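Local coordinates for CBS domain-containing protein CBSX1, chloroplastic (Arabidopsis thaliana, PDB 4GQW) that is a chloroplast protein with paired CBS domains, a module that binds adenosine nucleotides in relatives, and probably regulates thioredoxins, at residues D27-L32 and T39-I44; V98-N103 and K127-I132. One frame throughout, in Å; residues are numbered along the deposited sequence.

Contact 1. Residues D27-L32 and T39-I44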
loop_
_atom_site.group_PDB
_atom_site.type_symbol
_atom_site.label_atom_id
_atom_site.label_comp_id
_atom_site.label_asym_id
_atom_site.label_seq_id
_atom_site.Cartn_x
_atom_site.Cartn_y
_atom_site.Cartn_z
ATOM N N ASP A 27 16.633 -7.622 7.013
ATOM C CA ASP A 27 15.956 -8.896 7.205
ATOM C C ASP A 27 14.685 -8.755 8.032
ATOM O O ASP A 27 13.582 -8.989 7.539
ATOM C CB ASP A 27 16.901 -9.878 7.892
ATOM C CG ASP A 27 17.052 -11.170 7.126
ATOM O OD1 ASP A 27 18.201 -11.529 6.793
ATOM O OD2 ASP A 27 16.026 -11.829 6.863
ATOM N N GLU A 28 14.848 -8.373 9.293
ATOM C CA GLU A 28 13.715 -8.260 10.201
ATOM C C GLU A 28 12.740 -7.173 9.764
ATOM O O GLU A 28 11.556 -7.238 10.078
ATOM C CB GLU A 28 14.183 -8.043 11.644
ATOM C CG GLU A 28 15.354 -7.094 11.789
ATOM C CD GLU A 28 15.935 -7.098 13.187
ATOM O OE1 GLU A 28 16.918 -6.365 13.428
ATOM O OE2 GLU A 28 15.412 -7.838 14.046
ATOM N N ALA A 29 13.239 -6.184 9.030
ATOM C CA ALA A 29 12.374 -5.165 8.444
ATOM C C ALA A 29 11.439 -5.795 7.415
ATOM O O ALA A 29 10.228 -5.571 7.443
ATOM C CB ALA A 29 13.202 -4.062 7.806
ATOM N N LEU A 30 12.007 -6.592 6.516
ATOM C CA LEU A 30 11.220 -7.295 5.511
ATOM C C LEU A 30 10.228 -8.242 6.171
ATOM O O LEU A 30 9.071 -8.331 5.755
ATOM C CB LEU A 30 12.129 -8.072 4.558
ATOM C CG LEU A 30 12.992 -7.246 3.601
ATOM C CD1 LEU A 30 13.871 -8.159 2.760
ATOM C CD2 LEU A 30 12.121 -6.372 2.714
ATOM N N GLU A 31 10.685 -8.944 7.204
ATOM C CA GLU A 31 9.825 -9.866 7.931
ATOM C C GLU A 31 8.653 -9.130 8.577
ATOM O O GLU A 31 7.524 -9.616 8.556
ATOM C CB GLU A 31 10.621 -10.638 8.984
ATOM C CG GLU A 31 11.765 -11.465 8.416
ATOM C CD GLU A 31 12.326 -12.457 9.417
ATOM O OE1 GLU A 31 11.569 -13.348 9.856
ATOM O OE2 GLU A 31 13.523 -12.346 9.765
ATOM N N LEU A 32 8.923 -7.954 9.136
ATOM C CA LEU A 32 7.876 -7.129 9.729
ATOM C C LEU A 32 6.888 -6.669 8.661
ATOM O O LEU A 32 5.675 -6.651 8.891
ATOM C CB LEU A 32 8.480 -5.928 10.463
ATOM C CG LEU A 32 8.632 -6.028 11.987
ATOM C CD1 LEU A 32 7.274 -6.040 12.662
ATOM C CD2 LEU A 32 9.430 -7.255 12.389
ATOM N N THR A 39 3.909 -1.804 3.449
ATOM C CA THR A 39 4.880 -1.491 2.407
ATOM C C THR A 39 6.046 -0.665 2.942
ATOM O O THR A 39 7.010 -0.402 2.224
ATOM C CB THR A 39 4.229 -0.720 1.252
ATOM O OG1 THR A 39 3.902 0.607 1.681
ATOM C CG2 THR A 39 2.966 -1.427 0.795
ATOM N N GLY A 40 5.952 -0.252 4.201
ATOM C CA GLY A 40 7.016 0.512 4.825
ATOM C C GLY A 40 6.701 0.943 6.242
ATOM O O GLY A 40 5.582 0.772 6.718
ATOM N N PHE A 41 7.700 1.500 6.918
ATOM C CA PHE A 41 7.514 2.040 8.258
ATOM C C PHE A 41 8.215 3.372 8.424
ATOM O O PHE A 41 9.100 3.726 7.643
ATOM C CB PHE A 41 8.071 1.105 9.336
ATOM C CG PHE A 41 8.465 -0.247 8.843
ATOM C CD1 PHE A 41 7.627 -1.327 9.037
ATOM C CD2 PHE A 41 9.689 -0.449 8.230
ATOM C CE1 PHE A 41 7.988 -2.578 8.609
ATOM C CE2 PHE A 41 10.054 -1.698 7.794
ATOM C CZ PHE A 41 9.204 -2.764 7.987
ATOM N N PRO A 42 7.818 4.120 9.460
ATOM C CA PRO A 42 8.622 5.243 9.934
ATOM C C PRO A 42 9.777 4.725 10.770
ATOM O O PRO A 42 9.660 3.683 11.412
ATOM C CB PRO A 42 7.644 6.019 10.814
ATOM C CG PRO A 42 6.700 4.990 11.299
ATOM C CD PRO A 42 6.520 4.047 10.151
ATOM N N VAL A 43 10.888 5.446 10.748
ATOM C CA VAL A 43 12.062 5.060 11.505
ATOM C C VAL A 43 12.288 6.034 12.650
ATOM O O VAL A 43 12.407 7.246 12.437
ATOM C CB VAL A 43 13.313 5.015 10.622
ATOM C CG1 VAL A 43 14.448 4.324 11.356
ATOM C CG2 VAL A 43 13.006 4.292 9.329
ATOM N N ILE A 44 12.334 5.490 13.861
ATOM C CA ILE A 44 12.538 6.276 15.067
ATOM C C ILE A 44 13.839 5.896 15.748
ATOM O O ILE A 44 14.407 4.836 15.484
ATOM C CB ILE A 44 11.428 6.020 16.091
ATOM C CG1 ILE A 44 11.437 4.546 16.502
ATOM C CG2 ILE A 44 10.082 6.421 15.524
ATOM C CD1 ILE A 44 10.474 4.204 17.603
#

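Contact 2. Residues V98-N103 and K127-I132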
loop_
_atom_site.group_PDB
_atom_site.type_symbol
_atom_site.label_atom_id
_atom_site.label_comp_id
_atom_site.label_asym_id
_atom_site.label_seq_id
_atom_site.Cartn_x
_atom_site.Cartn_y
_atom_site.Cartn_z
ATOM N N VAL A 98 3.349 16.131 9.936
ATOM C CA VAL A 98 2.245 16.894 10.512
ATOM C C VAL A 98 2.153 16.676 12.026
ATOM O O VAL A 98 2.824 15.799 12.580
ATOM C CB VAL A 98 0.901 16.519 9.865
ATOM C CG1 VAL A 98 1.009 16.588 8.350
ATOM C CG2 VAL A 98 0.478 15.131 10.298
ATOM N N GLU A 99 1.325 17.480 12.690
ATOM C CA GLU A 99 1.104 17.350 14.133
ATOM C C GLU A 99 -0.281 16.791 14.436
ATOM O O GLU A 99 -1.085 16.582 13.533
ATOM C CB GLU A 99 1.260 18.702 14.833
ATOM C CG GLU A 99 2.629 18.951 15.432
ATOM C CD GLU A 99 3.651 19.345 14.393
ATOM O OE1 GLU A 99 3.243 19.800 13.306
ATOM O OE2 GLU A 99 4.861 19.202 14.665
ATOM N N GLU A 100 -0.554 16.546 15.714
ATOM C CA GLU A 100 -1.866 16.069 16.140
ATOM C C GLU A 100 -2.912 17.172 16.017
ATOM O O GLU A 100 -4.035 16.931 15.575
ATOM C CB GLU A 100 -1.825 15.552 17.582
ATOM C CG GLU A 100 -1.129 14.214 17.755
ATOM C CD GLU A 100 -1.450 13.556 19.086
ATOM O OE1 GLU A 100 -0.561 13.516 19.961
ATOM O OE2 GLU A 100 -2.588 13.069 19.253
ATOM N N LYS A 101 -2.528 18.383 16.414
ATOM C CA LYS A 101 -3.424 19.535 16.407
ATOM C C LYS A 101 -3.624 20.078 15.000
ATOM O O LYS A 101 -4.401 21.008 14.790
ATOM C CB LYS A 101 -2.868 20.643 17.306
ATOM C CG LYS A 101 -2.828 20.307 18.787
ATOM C CD LYS A 101 -2.252 21.468 19.598
ATOM C CE LYS A 101 -2.379 21.217 21.095
ATOM N NZ LYS A 101 -1.945 22.387 21.907
ATOM N N THR A 102 -2.915 19.491 14.043
ATOM C CA THR A 102 -2.993 19.920 12.655
ATOM C C THR A 102 -4.396 19.721 12.100
ATOM O O THR A 102 -5.020 18.680 12.310
ATOM C CB THR A 102 -1.980 19.152 11.783
ATOM O OG1 THR A 102 -0.650 19.465 12.214
ATOM C CG2 THR A 102 -2.132 19.527 10.313
ATOM N N ASN A 103 -4.894 20.742 11.412
ATOM C CA ASN A 103 -6.189 20.664 10.759
ATOM C C ASN A 103 -6.206 19.533 9.741
ATOM O O ASN A 103 -5.263 19.366 8.969
ATOM C CB ASN A 103 -6.519 21.995 10.085
ATOM C CG ASN A 103 -7.878 21.992 9.424
ATOM O OD1 ASN A 103 -8.714 21.123 9.682
ATOM N ND2 ASN A 103 -8.113 22.978 8.566
ATOM N N LYS A 127 8.481 13.759 18.996
ATOM C CA LYS A 127 8.195 12.345 19.187
ATOM C C LYS A 127 7.145 11.873 18.195
ATOM O O LYS A 127 6.104 12.504 18.044
ATOM C CB LYS A 127 7.680 12.093 20.606
ATOM C CG LYS A 127 8.700 11.494 21.560
ATOM C CD LYS A 127 8.001 10.793 22.721
ATOM C CE LYS A 127 8.967 9.971 23.554
ATOM N NZ LYS A 127 8.257 9.119 24.546
ATOM N N LEU A 128 7.413 10.757 17.527
ATOM C CA LEU A 128 6.435 10.177 16.621
ATOM C C LEU A 128 5.254 9.656 17.425
ATOM O O LEU A 128 5.411 8.787 18.283
ATOM C CB LEU A 128 7.051 9.037 15.815
ATOM C CG LEU A 128 6.089 8.318 14.870
ATOM C CD1 LEU A 128 5.684 9.230 13.721
ATOM C CD2 LEU A 128 6.715 7.039 14.345
ATOM N N VAL A 129 4.069 10.191 17.153
ATOM C CA VAL A 129 2.887 9.798 17.908
ATOM C C VAL A 129 1.806 9.170 17.037
ATOM O O VAL A 129 0.796 8.692 17.550
ATOM C CB VAL A 129 2.287 10.980 18.699
ATOM C CG1 VAL A 129 3.216 11.384 19.837
ATOM C CG2 VAL A 129 2.011 12.158 17.777
ATOM N N GLY A 130 2.012 9.169 15.724
ATOM C CA GLY A 130 1.053 8.531 14.839
ATOM C C GLY A 130 1.389 8.604 13.364
ATOM O O GLY A 130 2.476 9.031 12.985
ATOM N N ILE A 131 0.447 8.166 12.533
ATOM C CA ILE A 131 0.566 8.265 11.080
ATOM C C ILE A 131 -0.802 8.522 10.456
ATOM O O ILE A 131 -1.746 7.766 10.680
ATOM C CB ILE A 131 1.122 6.969 10.458
ATOM C CG1 ILE A 131 2.602 6.784 10.801
ATOM C CG2 ILE A 131 0.958 6.994 8.952
ATOM C CD1 ILE A 131 3.210 5.564 10.165
ATOM N N ILE A 132 -0.905 9.586 9.667
ATOM C CA ILE A 132 -2.135 9.880 8.940
ATOM C C ILE A 132 -2.013 9.458 7.478
ATOM O O ILE A 132 -1.093 9.874 6.772
ATOM C CB ILE A 132 -2.527 11.376 9.046
ATOM C CG1 ILE A 132 -3.748 11.678 8.172
ATOM C CG2 ILE A 132 -1.361 12.284 8.695
ATOM C CD1 ILE A 132 -5.056 11.376 8.853
#

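Contact 1. Residues D27-L32 and T39-I44
Phe41 reaches from strand 40-44 onto helix 26-35 and makes every touch of this contact, meeting Ala29 and Leu32, one helical turn apart. The apolar contacts spread over the far end of its ring. CE2 lies 3.9 Å from Ala29 CB, while CE1 lies 3.9 Å from Leu32 CB; Leu32 comes obliquely, and its branch beyond CB leads away from the strand. The backbone adds a C-H...O approach: Ala29 O lies in the plane of the ring, at its edge, and CZ points almost at it, 3.0 Å away. CG nearly eclipses the backbone N (chi1 -10°), a strained torsion that carries the ring out toward the helix. In the β-α-β-β-α order of a CBS domain, this is the step where the first helix returns to the strand that follows it, packing the helix against strand 40-44 of the three-stranded antiparallel sheet. Backbone bonds between Phe41 and Val54 of the next strand hold the ring's base in place. Ala29 also packs on Leu59 of helix 56-59, and Leu30, on another side of the helix, meets Val138 of the second subunit.

Contact 2. Residues V98-N103 and K127-I132
Val98 and Ile132 meet methyl to methyl, with Val98 CG2 3.7 Å from Ile132 CG2 and the two side chains crossing at about a right angle. Both CB atoms are directed at the opposing segment. In Ile132 the longer branch runs anti to the backbone N (chi1 175°), which leaves CG2 as the branch that meets the valine. The pair is buried, and Leu119 of strand 118-122 touches both of its members.

Glu100 and Val129 form the second meeting, again nearly perpendicular, but here an acidic chain lies across an aliphatic one. With CG beside the backbone N and the rest of the chain extended (chi2 -164°), the glutamate brings its CG to 3.8 Å and its OE1 to 3.6 Å from Val129 CG2. The methyl group therefore meets both the methylene and the carboxylate of Glu100, by van der Waals contact.

Both segments belong to the second CBS domain and border its mixed sheet, whose edge strand 98-99 is weakly bonded and whose other edge, 12-13, comes from the first CBS repeat. Strand 118-122 runs between the two segments, parallel to 98-99 and antiparallel to 128-133, and helix 104-113 makes the β-α-β crossover from 98-99 to 118-122; Ile132 packs on its Leu104 and Leu111. A classic beta bulge, in which Val129 and Gly130 both face Val121, shifts the alternation of strand 128-133, so that Val129 and Ile132 both direct their CB atoms toward 98-103.

The turn after Val98 is tied by Thr102, whose OG1 accepts a hydrogen bond from Glu99 N at 2.8 Å, with an N-H...O angle of 146°. Next to it Asn103 is the N-cap of helix 104-113, its OD1 weakly bonded to Glu105 N.

Contact 1 closes before contact 2 opens, and each lies within its own CBS domain, the first by the antiparallel sheet 40-44, 50-55, 92-93, the second by the mixed sheet 98-99, 118-122, 128-133, 12-13. Short edge strands 92-93 and 12-13 are exchanged between the repeats, linking the domains. The contact centres lie 20 Å apart on opposite sides of the chain's centre, yet strands 40-44 and 128-133 touch. Ile44 CG2 packs 3.6 Å from Leu128 CD2, and Pro42 CD lies 3.6 Å from Ile131 CD1. The two sheets thus join at the middle of the CBS pair, with helices 26-35 and 104-113 placed outward, as in the Bateman module. Helix 26-35 also faces the second subunit.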